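Local coordinates for protein type II 3-hydroxyacyl-CoA dehydrogenase (Thermus thermophilus, PDB 1UAY) that probably catalyses the NAD(+)-dependent oxidation of 3-hydroxyacyl-CoA to 3-ketoacyl-CoA in fatty-acid beta-oxidation, working as a short-chain dehydrogenase, at residues V217-I220 and L221-M225; L207-P210 and E211-A214. All blocks are in the same frame, centred on the assembly; numbering follows the deposited sequence.

Contact 1 (V217-I220 and L221-M225); sequences VLHI and LENPM
Asn223 lays its side chain alongside the imidazole of His219, one turn earlier, where helix 210-222 runs out. Asn223 CB rests over one face of the ring, 4.2 Å from the centroid of the His219 ring and 29° off the normal, a CH-pi contact; the same CB is 3.5 Å from His219 O. The first torsion (chi1 -163°) turns CG away from the backbone N and carries the amide on past the ring, with Asn223 CG 4.0 Å from His219 NE2 and the amide plane 89° from that of the imidazole. At the tip the two polar atoms part company. Asn223 ND2 stands 3.2 Å from His219 NE2 and gives a hydrogen bond to Glu212 O of the second subunit, whereas Asn223 OD1 accepts from Met225 N at 3.2 Å, closing an Asx turn. Asparagine suits this place because its short amide can serve the turn and the subunit interface at once. His219 belongs to the same interface, its ring stacked on His219 of the second subunit.

The helix lies in the crossover from strand 171-178 to the neighbouring parallel strand 230-233 of the Rossmann fold. Its last turns keep the i to i+4 pattern in Leu221 N to Val217 O (3.1 Å) and Glu222 N to Leu218 O, and at the end Asn223 N bonds to Ile220 O three residues back (3.3 Å), the donor standing above the carbonyl plane. Arg172 NH1 also binds that oxygen. Branched and long aliphatic residues fill the inner side: Ile220 packs on Val131, Val174 and Val176 of the sheet, while Leu221, its CG 3.4 Å from Val217 O, reaches Val129 and Leu22. Glu222, extended beyond CG, places OE1 in a salt bridge with Arg25, as fits a charged residue on the exposed side.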
loop_
_atom_site.group_PDB
_atom_site.type_symbol
_atom_site.label_atom_id
_atom_site.label_comp_id
_atom_site.label_asym_id
_atom_site.label_seq_id
_atom_site.Cartn_x
_atom_site.Cartn_y
_atom_site.Cartn_z
ATOM N N VAL A 217 3.750 -20.419 -6.273
ATOM C CA VAL A 217 4.252 -20.987 -5.031
ATOM C C VAL A 217 5.592 -21.669 -5.286
ATOM O O VAL A 217 6.545 -21.479 -4.527
ATOM C CB VAL A 217 3.247 -22.000 -4.427
ATOM C CG1 VAL A 217 3.888 -22.759 -3.267
ATOM C CG2 VAL A 217 2.009 -21.260 -3.946
ATOM N N LEU A 218 5.679 -22.463 -6.349
ATOM C CA LEU A 218 6.945 -23.129 -6.636
ATOM C C LEU A 218 8.050 -22.130 -6.982
ATOM O O LEU A 218 9.216 -22.305 -6.648
ATOM C CB LEU A 218 6.736 -24.089 -7.807
ATOM C CG LEU A 218 6.519 -25.528 -7.339
ATOM C CD1 LEU A 218 5.191 -25.694 -6.601
ATOM C CD2 LEU A 218 6.496 -26.533 -8.492
ATOM N N HIS A 219 7.723 -21.027 -7.650
ATOM C CA HIS A 219 8.758 -20.050 -7.941
ATOM C C HIS A 219 9.251 -19.420 -6.644
ATOM O O HIS A 219 10.445 -19.181 -6.478
ATOM C CB HIS A 219 8.268 -18.940 -8.867
ATOM C CG HIS A 219 9.326 -17.923 -9.157
ATOM N ND1 HIS A 219 10.481 -18.238 -9.841
ATOM C CD2 HIS A 219 9.463 -16.635 -8.760
ATOM C CE1 HIS A 219 11.286 -17.191 -9.846
ATOM N NE2 HIS A 219 10.694 -16.206 -9.196
ATOM N N ILE A 220 8.335 -19.143 -5.724
ATOM C CA ILE A 220 8.726 -18.556 -4.448
ATOM C C ILE A 220 9.729 -19.484 -3.761
ATOM O O ILE A 220 10.742 -19.032 -3.227
ATOM C CB ILE A 220 7.497 -18.333 -3.541
ATOM C CG1 ILE A 220 6.629 -17.216 -4.132
ATOM C CG2 ILE A 220 7.943 -17.987 -2.121
ATOM C CD1 ILE A 220 5.245 -17.119 -3.530
ATOM N N LEU A 221 9.462 -20.785 -3.790
ATOM C CA LEU A 221 10.371 -21.739 -3.163
ATOM C C LEU A 221 11.757 -21.726 -3.804
ATOM O O LEU A 221 12.762 -21.936 -3.123
ATOM C CB LEU A 221 9.790 -23.155 -3.238
ATOM C CG LEU A 221 8.498 -23.396 -2.457
ATOM C CD1 LEU A 221 8.029 -24.817 -2.706
ATOM C CD2 LEU A 221 8.724 -23.157 -0.970
ATOM N N GLU A 222 11.808 -21.474 -5.109
ATOM C CA GLU A 222 13.069 -21.461 -5.846
ATOM C C GLU A 222 13.799 -20.125 -5.915
ATOM O O GLU A 222 14.914 -20.062 -6.433
ATOM C CB GLU A 222 12.842 -21.957 -7.277
ATOM C CG GLU A 222 12.650 -23.454 -7.408
ATOM C CD GLU A 222 12.443 -23.883 -8.846
ATOM O OE1 GLU A 222 12.585 -25.090 -9.135
ATOM O OE2 GLU A 222 12.133 -23.013 -9.690
ATOM N N ASN A 223 13.187 -19.062 -5.402
ATOM C CA ASN A 223 13.813 -17.743 -5.456
ATOM C C ASN A 223 14.092 -17.200 -4.057
ATOM O O ASN A 223 13.211 -16.630 -3.418
ATOM C CB ASN A 223 12.913 -16.765 -6.211
ATOM C CG ASN A 223 13.660 -15.531 -6.667
ATOM O OD1 ASN A 223 14.613 -15.098 -6.016
ATOM N ND2 ASN A 223 13.229 -14.948 -7.780
ATOM N N PRO A 224 15.334 -17.349 -3.575
ATOM C CA PRO A 224 15.730 -16.877 -2.244
ATOM C C PRO A 224 15.437 -15.413 -1.935
ATOM O O PRO A 224 15.199 -15.059 -0.783
ATOM C CB PRO A 224 17.229 -17.176 -2.202
ATOM C CG PRO A 224 17.364 -18.364 -3.099
ATOM C CD PRO A 224 16.467 -18.001 -4.258
ATOM N N MET A 225 15.454 -14.559 -2.954
ATOM C CA MET A 225 15.209 -13.141 -2.724
ATOM C C MET A 225 13.760 -12.738 -2.453
ATOM O O MET A 225 13.507 -11.613 -2.027
ATOM C CB MET A 225 15.777 -12.312 -3.878
ATOM C CG MET A 225 17.296 -12.167 -3.852
ATOM S SD MET A 225 17.946 -11.316 -2.382
ATOM C CE MET A 225 17.464 -9.621 -2.727
#

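Contact 2 (L207-P210 and E211-A214); sequences LGRP and EEYA
Glu212 OE1 accepts the backbone N-H of Arg209 in a nearly straight bond (Arg209 N to Glu212 OE1 2.8 Å, 170°), met from the anti side, 27° out of the carboxylate plane. Glu212 OE2 accepts from a water 2.6 Å away and forms a salt bridge with Arg206, so the group's rotation is well fixed. The reverse bond, Glu212 N to Arg209 O at 2.8 Å, comes from above the carbonyl plane.

Arg209 is the N-cap of helix 210-222 and Glu212 its N3 residue. The glutamate thus supplies one half of a capping box, its side chain taking the N-cap N-H, while a backbone carbonyl serves the N3 N-H. The negative carboxylate probably gains from the partial positive charge at the helix start. Proline suits the first turn, where an N-H would have no helical acceptor. Pro210 O receives Ala214 N at 3.0 Å, and Tyr213 N weakly. Bent at chi2 (94°), Glu211 turns back so that its OE1 lies 3.4 Å from Pro210 CD.

Arg209 CB comes within 3.4 Å of Glu212 OE1, and the extended chain carries NH1 outward to the same water and to a salt bridge with Glu124 of the second subunit. Tyr213 heads inward, its hydroxyl hydrogen-bonded to Thr133.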
loop_
_atom_site.group_PDB
_atom_site.type_symbol
_atom_site.label_atom_id
_atom_site.label_comp_id
_atom_site.label_asym_id
_atom_site.label_seq_id
_atom_site.Cartn_x
_atom_site.Cartn_y
_atom_site.Cartn_z
ATOM N N LEU A 207 -11.495 -16.707 -14.430
ATOM C CA LEU A 207 -11.100 -17.119 -13.093
ATOM C C LEU A 207 -9.679 -17.648 -13.231
ATOM O O LEU A 207 -9.315 -18.198 -14.271
ATOM C CB LEU A 207 -12.000 -18.247 -12.587
ATOM C CG LEU A 207 -13.470 -17.925 -12.330
ATOM C CD1 LEU A 207 -14.209 -19.198 -11.945
ATOM C CD2 LEU A 207 -13.576 -16.887 -11.230
ATOM N N GLY A 208 -8.868 -17.470 -12.195
ATOM C CA GLY A 208 -7.517 -17.981 -12.253
ATOM C C GLY A 208 -7.563 -19.497 -12.199
ATOM O O GLY A 208 -8.518 -20.077 -11.680
ATOM N N ARG A 209 -6.540 -20.137 -12.749
ATOM C CA ARG A 209 -6.447 -21.589 -12.752
ATOM C C ARG A 209 -5.625 -21.985 -11.533
ATOM O O ARG A 209 -4.626 -21.340 -11.218
ATOM C CB ARG A 209 -5.754 -22.064 -14.029
ATOM C CG ARG A 209 -6.509 -21.698 -15.297
ATOM C CD ARG A 209 -5.629 -21.805 -16.526
ATOM N NE ARG A 209 -6.379 -21.494 -17.738
ATOM C CZ ARG A 209 -5.832 -21.346 -18.940
ATOM N NH1 ARG A 209 -4.523 -21.480 -19.097
ATOM N NH2 ARG A 209 -6.599 -21.063 -19.983
ATOM N N PRO A 210 -6.038 -23.045 -10.821
ATOM C CA PRO A 210 -5.289 -23.476 -9.635
ATOM C C PRO A 210 -3.800 -23.674 -9.925
ATOM O O PRO A 210 -2.949 -23.376 -9.085
ATOM C CB PRO A 210 -5.983 -24.777 -9.248
ATOM C CG PRO A 210 -7.404 -24.537 -9.681
ATOM C CD PRO A 210 -7.220 -23.899 -11.037
ATOM N N GLU A 211 -3.492 -24.170 -11.119
ATOM C CA GLU A 211 -2.110 -24.408 -11.520
ATOM C C GLU A 211 -1.279 -23.126 -11.571
ATOM O O GLU A 211 -0.057 -23.171 -11.409
ATOM C CB GLU A 211 -2.070 -25.113 -12.883
ATOM C CG GLU A 211 -2.736 -26.485 -12.885
ATOM C CD GLU A 211 -4.194 -26.445 -13.313
ATOM O OE1 GLU A 211 -4.900 -25.475 -12.977
ATOM O OE2 GLU A 211 -4.640 -27.403 -13.982
ATOM N N GLU A 212 -1.933 -21.989 -11.798
ATOM C CA GLU A 212 -1.230 -20.709 -11.852
ATOM C C GLU A 212 -0.812 -20.290 -10.443
ATOM O O GLU A 212 0.238 -19.673 -10.255
ATOM C CB GLU A 212 -2.116 -19.660 -12.536
ATOM C CG GLU A 212 -2.361 -20.030 -14.007
ATOM C CD GLU A 212 -3.360 -19.139 -14.726
ATOM O OE1 GLU A 212 -4.445 -18.880 -14.171
ATOM O OE2 GLU A 212 -3.070 -18.718 -15.868
ATOM N N TYR A 213 -1.625 -20.637 -9.453
ATOM C CA TYR A 213 -1.285 -20.345 -8.069
ATOM C C TYR A 213 -0.125 -21.267 -7.690
ATOM O O TYR A 213 0.851 -20.835 -7.083
ATOM C CB TYR A 213 -2.497 -20.604 -7.164
ATOM C CG TYR A 213 -2.171 -20.759 -5.692
ATOM C CD1 TYR A 213 -1.943 -22.019 -5.137
ATOM C CD2 TYR A 213 -2.102 -19.651 -4.853
ATOM C CE1 TYR A 213 -1.658 -22.171 -3.783
ATOM C CE2 TYR A 213 -1.818 -19.794 -3.491
ATOM C CZ TYR A 213 -1.598 -21.059 -2.967
ATOM O OH TYR A 213 -1.324 -21.213 -1.627
ATOM N N ALA A 214 -0.222 -22.539 -8.071
ATOM C CA ALA A 214 0.831 -23.499 -7.762
ATOM C C ALA A 214 2.167 -23.089 -8.375
ATOM O O ALA A 214 3.213 -23.236 -7.747
ATOM C CB ALA A 214 0.440 -24.886 -8.258
HETATM O O HOH W 1 -2.225 -20.730 -17.332
#

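Contact 2 starts helix 210-222 and contact 1 ends it; their centres are about 16 Å apart, and the two do not otherwise touch. They are joined instead through the neighbouring subunit: the Asn223 to Glu212 bond runs both ways between the subunits, so the start of each helix meets the end of its partner. The bound adenosine lies nearer the start of the helix, about 9 Å from the side chain of Tyr213 and about 12 Å from that of Val217. Tyr213 packs on Ala73, which lines the adenosine pocket.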